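PDB 3L84: transketolase from Campylobacter jejuni, which belongs to the transketolase family, whose members bind thiamine diphosphate and combine two domains of the thiamine diphosphate-binding type with a C-terminal domain. Local coordinates for residues H45-P50 with L141-I146; W55-R60 with A302-K307. All coordinates share one frame; numbering follows the deposited sequence.

Interaction 1: residues H45-P50 with L141-I146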
loop_
_atom_site.group_PDB
_atom_site.type_symbol
_atom_site.label_atom_id
_atom_site.label_comp_id
_atom_site.label_asym_id
_atom_site.label_seq_id
_atom_site.Cartn_x
_atom_site.Cartn_y
_atom_site.Cartn_z
ATOM N N HIS A 45 18.086 -18.169 25.928
ATOM C CA HIS A 45 17.887 -19.051 24.783
ATOM C C HIS A 45 18.558 -18.543 23.503
ATOM O O HIS A 45 18.940 -19.341 22.650
ATOM C CB HIS A 45 16.385 -19.208 24.516
ATOM C CG HIS A 45 15.671 -19.958 25.588
ATOM N ND1 HIS A 45 15.434 -21.310 25.508
ATOM C CD2 HIS A 45 15.171 -19.548 26.770
ATOM C CE1 HIS A 45 14.798 -21.697 26.605
ATOM N NE2 HIS A 45 14.641 -20.649 27.398
ATOM N N LEU A 46 18.668 -17.236 23.359
ATOM C CA LEU A 46 19.155 -16.625 22.133
ATOM C C LEU A 46 20.619 -16.955 21.931
ATOM O O LEU A 46 21.449 -16.785 22.850
ATOM C CB LEU A 46 18.981 -15.105 22.233
ATOM C CG LEU A 46 19.095 -14.300 20.954
ATOM C CD1 LEU A 46 17.864 -14.587 20.085
ATOM C CD2 LEU A 46 19.230 -12.824 21.236
ATOM N N LYS A 47 20.940 -17.437 20.732
ATOM C CA LYS A 47 22.301 -17.750 20.353
ATOM C C LYS A 47 22.792 -16.626 19.437
ATOM O O LYS A 47 22.212 -16.373 18.362
ATOM C CB LYS A 47 22.303 -19.082 19.632
ATOM C CG LYS A 47 23.657 -19.609 19.250
ATOM C CD LYS A 47 23.508 -20.756 18.254
ATOM C CE LYS A 47 23.017 -20.268 16.907
ATOM N NZ LYS A 47 23.307 -21.218 15.866
ATOM N N HIS A 48 23.806 -15.913 19.874
ATOM C CA HIS A 48 24.288 -14.713 19.194
ATOM C C HIS A 48 25.657 -14.327 19.710
ATOM O O HIS A 48 26.026 -14.670 20.835
ATOM C CB HIS A 48 23.275 -13.559 19.357
ATOM C CG HIS A 48 23.086 -13.019 20.749
ATOM N ND1 HIS A 48 22.702 -13.759 21.859
ATOM C CD2 HIS A 48 23.154 -11.739 21.163
ATOM C CE1 HIS A 48 22.589 -12.941 22.903
ATOM N NE2 HIS A 48 22.838 -11.706 22.496
ATOM N N ASN A 49 26.410 -13.634 18.869
ATOM C CA ASN A 49 27.716 -13.112 19.241
ATOM C C ASN A 49 27.698 -11.575 19.226
ATOM O O ASN A 49 27.753 -10.969 18.171
ATOM C CB ASN A 49 28.820 -13.619 18.317
ATOM C CG ASN A 49 30.176 -13.200 18.810
ATOM O OD1 ASN A 49 30.268 -12.438 19.802
ATOM N ND2 ASN A 49 31.224 -13.726 18.201
ATOM N N PRO A 50 27.562 -10.945 20.409
ATOM C CA PRO A 50 27.534 -9.485 20.474
ATOM C C PRO A 50 28.742 -8.818 19.797
ATOM O O PRO A 50 28.638 -7.677 19.371
ATOM C CB PRO A 50 27.495 -9.219 21.988
ATOM C CG PRO A 50 26.892 -10.426 22.580
ATOM C CD PRO A 50 27.461 -11.563 21.739
ATOM N N LEU A 141 25.406 -26.502 8.992
ATOM C CA LEU A 141 25.853 -25.113 9.029
ATOM C C LEU A 141 24.731 -24.105 9.314
ATOM O O LEU A 141 24.986 -22.988 9.775
ATOM C CB LEU A 141 26.527 -24.731 7.715
ATOM C CG LEU A 141 27.851 -25.426 7.424
ATOM C CD1 LEU A 141 28.481 -24.889 6.128
ATOM C CD2 LEU A 141 28.815 -25.323 8.620
ATOM N N ILE A 142 23.485 -24.435 8.982
ATOM C CA ILE A 142 22.373 -23.512 9.202
ATOM C C ILE A 142 21.304 -24.199 10.015
ATOM O O ILE A 142 20.696 -25.170 9.564
ATOM C CB ILE A 142 21.780 -22.976 7.898
ATOM C CG1 ILE A 142 22.849 -22.225 7.093
ATOM C CG2 ILE A 142 20.572 -22.062 8.191
ATOM C CD1 ILE A 142 23.298 -20.869 7.651
ATOM N N ASP A 143 21.125 -23.739 11.243
ATOM C CA ASP A 143 20.195 -24.403 12.187
ATOM C C ASP A 143 19.548 -23.473 13.227
ATOM O O ASP A 143 18.956 -23.929 14.194
ATOM C CB ASP A 143 20.836 -25.607 12.836
ATOM C CG ASP A 143 21.915 -25.237 13.791
ATOM O OD1 ASP A 143 22.122 -24.022 14.042
ATOM O OD2 ASP A 143 22.587 -26.169 14.319
ATOM N N HIS A 144 19.574 -22.194 12.982
ATOM C CA HIS A 144 19.243 -21.203 14.002
ATOM C C HIS A 144 17.726 -20.931 13.997
ATOM O O HIS A 144 16.965 -21.418 13.146
ATOM C CB HIS A 144 20.026 -19.924 13.704
ATOM C CG HIS A 144 19.635 -19.273 12.426
ATOM N ND1 HIS A 144 18.543 -18.432 12.309
ATOM C CD2 HIS A 144 20.150 -19.385 11.176
ATOM C CE1 HIS A 144 18.455 -18.011 11.060
ATOM N NE2 HIS A 144 19.411 -18.581 10.343
ATOM N N LYS A 145 17.298 -20.172 14.990
ATOM C CA LYS A 145 15.904 -19.736 15.115
ATOM C C LYS A 145 15.727 -18.307 14.652
ATOM O O LYS A 145 16.698 -17.553 14.485
ATOM C CB LYS A 145 15.457 -19.876 16.567
ATOM C CG LYS A 145 15.497 -21.298 17.090
ATOM C CD LYS A 145 14.484 -22.228 16.432
ATOM C CE LYS A 145 14.556 -23.661 16.983
ATOM N NZ LYS A 145 13.619 -24.527 16.241
ATOM N N ILE A 146 14.459 -17.938 14.475
ATOM C CA ILE A 146 14.017 -16.571 14.202
ATOM C C ILE A 146 12.949 -16.260 15.217
ATOM O O ILE A 146 11.920 -16.966 15.276
ATOM C CB ILE A 146 13.458 -16.396 12.792
ATOM C CG1 ILE A 146 14.514 -16.742 11.711
ATOM C CG2 ILE A 146 12.955 -14.955 12.623
ATOM C CD1 ILE A 146 14.811 -18.190 11.419
#
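Lys47 reaches across to Asp143 and His144, two loop residues just ahead of strand 146-151. Its NZ lies 3.5 Å from Asp143 OD1, a long salt bridge, and 4.1 Å from His144 CB, so the ammonium end rests against the root of the imidazole side chain. The lysine chain leaves with CG opposite the backbone N (chi1 -176°) and, bent at chi3 (70°), brings NZ to Asp143; this is one of two deposited conformers. The lysine meets both partners at about a right angle. Asn57 bridges the pair: its carbonyl O takes a hydrogen bond from Lys47 NZ, and its ND2 donates to Asp143 OD1. Further out, His144 ND1 donates to Lys145 O at 3.0 Å, almost straight at 176° and in the ring plane, while NE2 pairs with Tyr404 OH, so the imidazole is held at both nitrogens. Asp59 joins the two loops through its carboxylate, OD2 bonded to Lys47 N and OD1 to Lys145 N. The long ion pair is thus supplemented by the bonds of Asn57 and Asp59; the carbonyl and amide of Asn57 solvate the ammonium and the carboxylate and probably fix their positions.

Interaction 2: residues W55-R60 with A302-K307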
loop_
_atom_site.group_PDB
_atom_site.type_symbol
_atom_site.label_atom_id
_atom_site.label_comp_id
_atom_site.label_asym_id
_atom_site.label_seq_id
_atom_site.Cartn_x
_atom_site.Cartn_y
_atom_site.Cartn_z
ATOM N N TRP A 55 27.543 -12.884 12.296
ATOM C CA TRP A 55 27.701 -14.337 12.331
ATOM C C TRP A 55 26.500 -14.969 11.635
ATOM O O TRP A 55 25.363 -14.797 12.053
ATOM C CB TRP A 55 27.807 -14.815 13.772
ATOM C CG TRP A 55 27.785 -16.317 13.919
ATOM C CD1 TRP A 55 28.260 -17.270 13.031
ATOM C CD2 TRP A 55 27.194 -17.035 15.011
ATOM N NE1 TRP A 55 27.991 -18.513 13.543
ATOM C CE2 TRP A 55 27.329 -18.401 14.735
ATOM C CE3 TRP A 55 26.565 -16.636 16.191
ATOM C CZ2 TRP A 55 26.865 -19.396 15.595
ATOM C CZ3 TRP A 55 26.097 -17.608 17.051
ATOM C CH2 TRP A 55 26.258 -18.994 16.742
ATOM N N LEU A 56 26.766 -15.711 10.569
ATOM C CA LEU A 56 25.683 -16.138 9.669
ATOM C C LEU A 56 24.647 -17.034 10.336
ATOM O O LEU A 56 23.491 -17.015 9.933
ATOM C CB LEU A 56 26.280 -16.869 8.468
ATOM C CG LEU A 56 25.336 -17.156 7.323
ATOM C CD1 LEU A 56 24.835 -15.877 6.650
ATOM C CD2 LEU A 56 26.077 -18.006 6.290
ATOM N N ASN A 57 25.060 -17.844 11.306
ATOM C CA ASN A 57 24.171 -18.809 11.939
ATOM C C ASN A 57 23.641 -18.338 13.294
ATOM O O ASN A 57 23.168 -19.154 14.070
ATOM C CB ASN A 57 24.805 -20.209 12.036
ATOM C CG ASN A 57 23.777 -21.304 12.317
ATOM O OD1 ASN A 57 22.707 -21.319 11.749
ATOM N ND2 ASN A 57 24.109 -22.235 13.225
ATOM N N ARG A 58 23.726 -17.054 13.563
ATOM C CA ARG A 58 23.090 -16.485 14.747
ATOM C C ARG A 58 21.570 -16.630 14.696
ATOM O O ARG A 58 20.963 -16.604 13.624
ATOM C CB ARG A 58 23.431 -15.007 14.886
ATOM C CG ARG A 58 22.802 -14.124 13.847
ATOM C CD ARG A 58 23.402 -12.746 13.844
ATOM N NE ARG A 58 22.716 -11.835 12.925
ATOM C CZ ARG A 58 23.071 -11.711 11.660
ATOM N NH1 ARG A 58 24.011 -12.458 11.120
ATOM N NH2 ARG A 58 22.477 -10.832 10.877
ATOM N N ASP A 59 20.928 -16.747 15.850
ATOM C CA ASP A 59 19.492 -16.520 15.891
ATOM C C ASP A 59 19.198 -15.075 15.470
ATOM O O ASP A 59 19.960 -14.164 15.792
ATOM C CB ASP A 59 18.933 -16.719 17.285
ATOM C CG ASP A 59 18.955 -18.146 17.754
ATOM O OD1 ASP A 59 19.068 -19.109 16.947
ATOM O OD2 ASP A 59 18.874 -18.359 18.991
ATOM N N ARG A 60 18.097 -14.877 14.766
ATOM C CA ARG A 60 17.676 -13.550 14.309
ATOM C C ARG A 60 16.520 -13.097 15.219
ATOM O O ARG A 60 15.483 -13.744 15.261
ATOM C CB ARG A 60 17.226 -13.532 12.832
ATOM C CG ARG A 60 18.156 -14.161 11.759
ATOM C CD ARG A 60 19.454 -13.456 11.718
ATOM N NE ARG A 60 20.229 -13.634 10.469
ATOM C CZ ARG A 60 21.032 -14.666 10.184
ATOM N NH1 ARG A 60 21.124 -15.703 11.007
ATOM N NH2 ARG A 60 21.794 -14.666 9.086
ATOM N N ALA A 302 32.805 -19.839 17.447
ATOM C CA ALA A 302 34.024 -20.623 17.248
ATOM C C ALA A 302 33.716 -22.052 16.853
ATOM O O ALA A 302 34.289 -22.587 15.910
ATOM C CB ALA A 302 34.869 -20.599 18.506
ATOM N N LYS A 303 32.745 -22.653 17.535
ATOM C CA LYS A 303 32.284 -24.023 17.240
ATOM C C LYS A 303 31.723 -24.073 15.833
ATOM O O LYS A 303 31.956 -25.047 15.082
ATOM C CB LYS A 303 31.219 -24.487 18.279
ATOM C CG LYS A 303 31.783 -24.728 19.688
ATOM C CD LYS A 303 30.669 -25.106 20.671
ATOM C CE LYS A 303 31.173 -25.223 22.118
ATOM N NZ LYS A 303 30.063 -25.692 23.023
ATOM N N TRP A 304 30.981 -23.037 15.452
ATOM C CA TRP A 304 30.393 -22.994 14.131
ATOM C C TRP A 304 31.457 -22.861 13.036
ATOM O O TRP A 304 31.418 -23.534 12.019
ATOM C CB TRP A 304 29.380 -21.851 14.041
ATOM C CG TRP A 304 28.700 -21.803 12.712
ATOM C CD1 TRP A 304 27.648 -22.538 12.342
ATOM C CD2 TRP A 304 29.090 -21.027 11.562
ATOM N NE1 TRP A 304 27.316 -22.265 11.042
ATOM C CE2 TRP A 304 28.178 -21.331 10.544
ATOM C CE3 TRP A 304 30.105 -20.094 11.312
ATOM C CZ2 TRP A 304 28.245 -20.741 9.270
ATOM C CZ3 TRP A 304 30.156 -19.475 10.040
ATOM C CH2 TRP A 304 29.231 -19.811 9.049
ATOM N N LYS A 305 32.453 -22.022 13.266
ATOM C CA LYS A 305 33.541 -21.869 12.329
ATOM C C LYS A 305 34.285 -23.194 12.129
ATOM O O LYS A 305 34.738 -23.523 11.015
ATOM C CB LYS A 305 34.478 -20.739 12.769
ATOM C CG LYS A 305 33.853 -19.366 12.580
ATOM C CD LYS A 305 34.869 -18.256 12.717
ATOM C CE LYS A 305 35.406 -18.089 14.059
ATOM N NZ LYS A 305 36.324 -16.879 13.958
ATOM N N ASP A 306 34.386 -24.005 13.168
ATOM C CA ASP A 306 35.008 -25.330 13.030
ATOM C C ASP A 306 34.173 -26.242 12.139
ATOM O O ASP A 306 34.698 -26.999 11.359
ATOM C CB ASP A 306 35.220 -25.968 14.426
ATOM C CG ASP A 306 36.222 -25.211 15.276
ATOM O OD1 ASP A 306 37.092 -24.501 14.707
ATOM O OD2 ASP A 306 36.191 -25.347 16.525
ATOM N N LYS A 307 32.847 -26.162 12.248
ATOM C CA LYS A 307 31.981 -26.922 11.325
ATOM C C LYS A 307 32.139 -26.448 9.910
ATOM O O LYS A 307 32.174 -27.270 8.989
ATOM C CB LYS A 307 30.508 -26.818 11.748
ATOM C CG LYS A 307 30.209 -27.514 13.098
ATOM C CD LYS A 307 28.712 -27.505 13.412
ATOM C CE LYS A 307 28.054 -28.826 13.104
ATOM N NZ LYS A 307 26.545 -28.818 13.311
#
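Trp304, on helix 293-310, receives the edge of Trp55 and the CB of Asn57 on one face of its indole, in an offset edge-to-face pair presented by a type I beta turn, Trp55 to Arg58. Its CG lies opposite the backbone N (chi1 -177°), which directs the indole to the turn. Trp304 CB, the start of the side chain, already meets Trp55 CZ2 at 3.8 Å. Farther along, Trp304 CD2 lies 3.4 Å from Trp55 NE1, and the two five-membered rings have centroids 4.9 Å apart with planes at 67°. Asn57 CB sits over the same face, 3.8 Å from the centroid of the Trp304 five-membered ring, a CH-pi contact, while its amide is engaged with Asp143. At the far end, Trp304 CH2 touches Leu56 CB at 4.2 Å. The indole's NE1 donates to Leu141 O. Lys307, one turn on, sends NZ to Asp140 O. Within 55-60, Arg60 NH1 and NH2 both donate to Leu56 O, from the same face of that carbonyl, and Arg58 folds back on its own turn: Arg58 NH1 donates to Trp55 O at 2.9 Å, from the face of that carbonyl opposite to Arg58 N.

From the N terminus the chain passes 45-50, then 55-60, both in the loop between helix 30-42 and strand 60-63. Interaction 1 closes a loop of 90 intervening residues when 141-146 returns ahead of strand 146-151, the neighbour of 60-63 in the parallel sheet. Interaction 2 closes a much longer one, 241 residues, when helix 293-310 arrives. Their segments alternate, so the two loops cross. The contacts, with centres about 7 Å apart, also meet directly: His144 CG packs 3.2 Å from Arg58 O. Together they join the entrances of two adjacent strands to helix 293-310, all within the thiamine diphosphate-binding domain range.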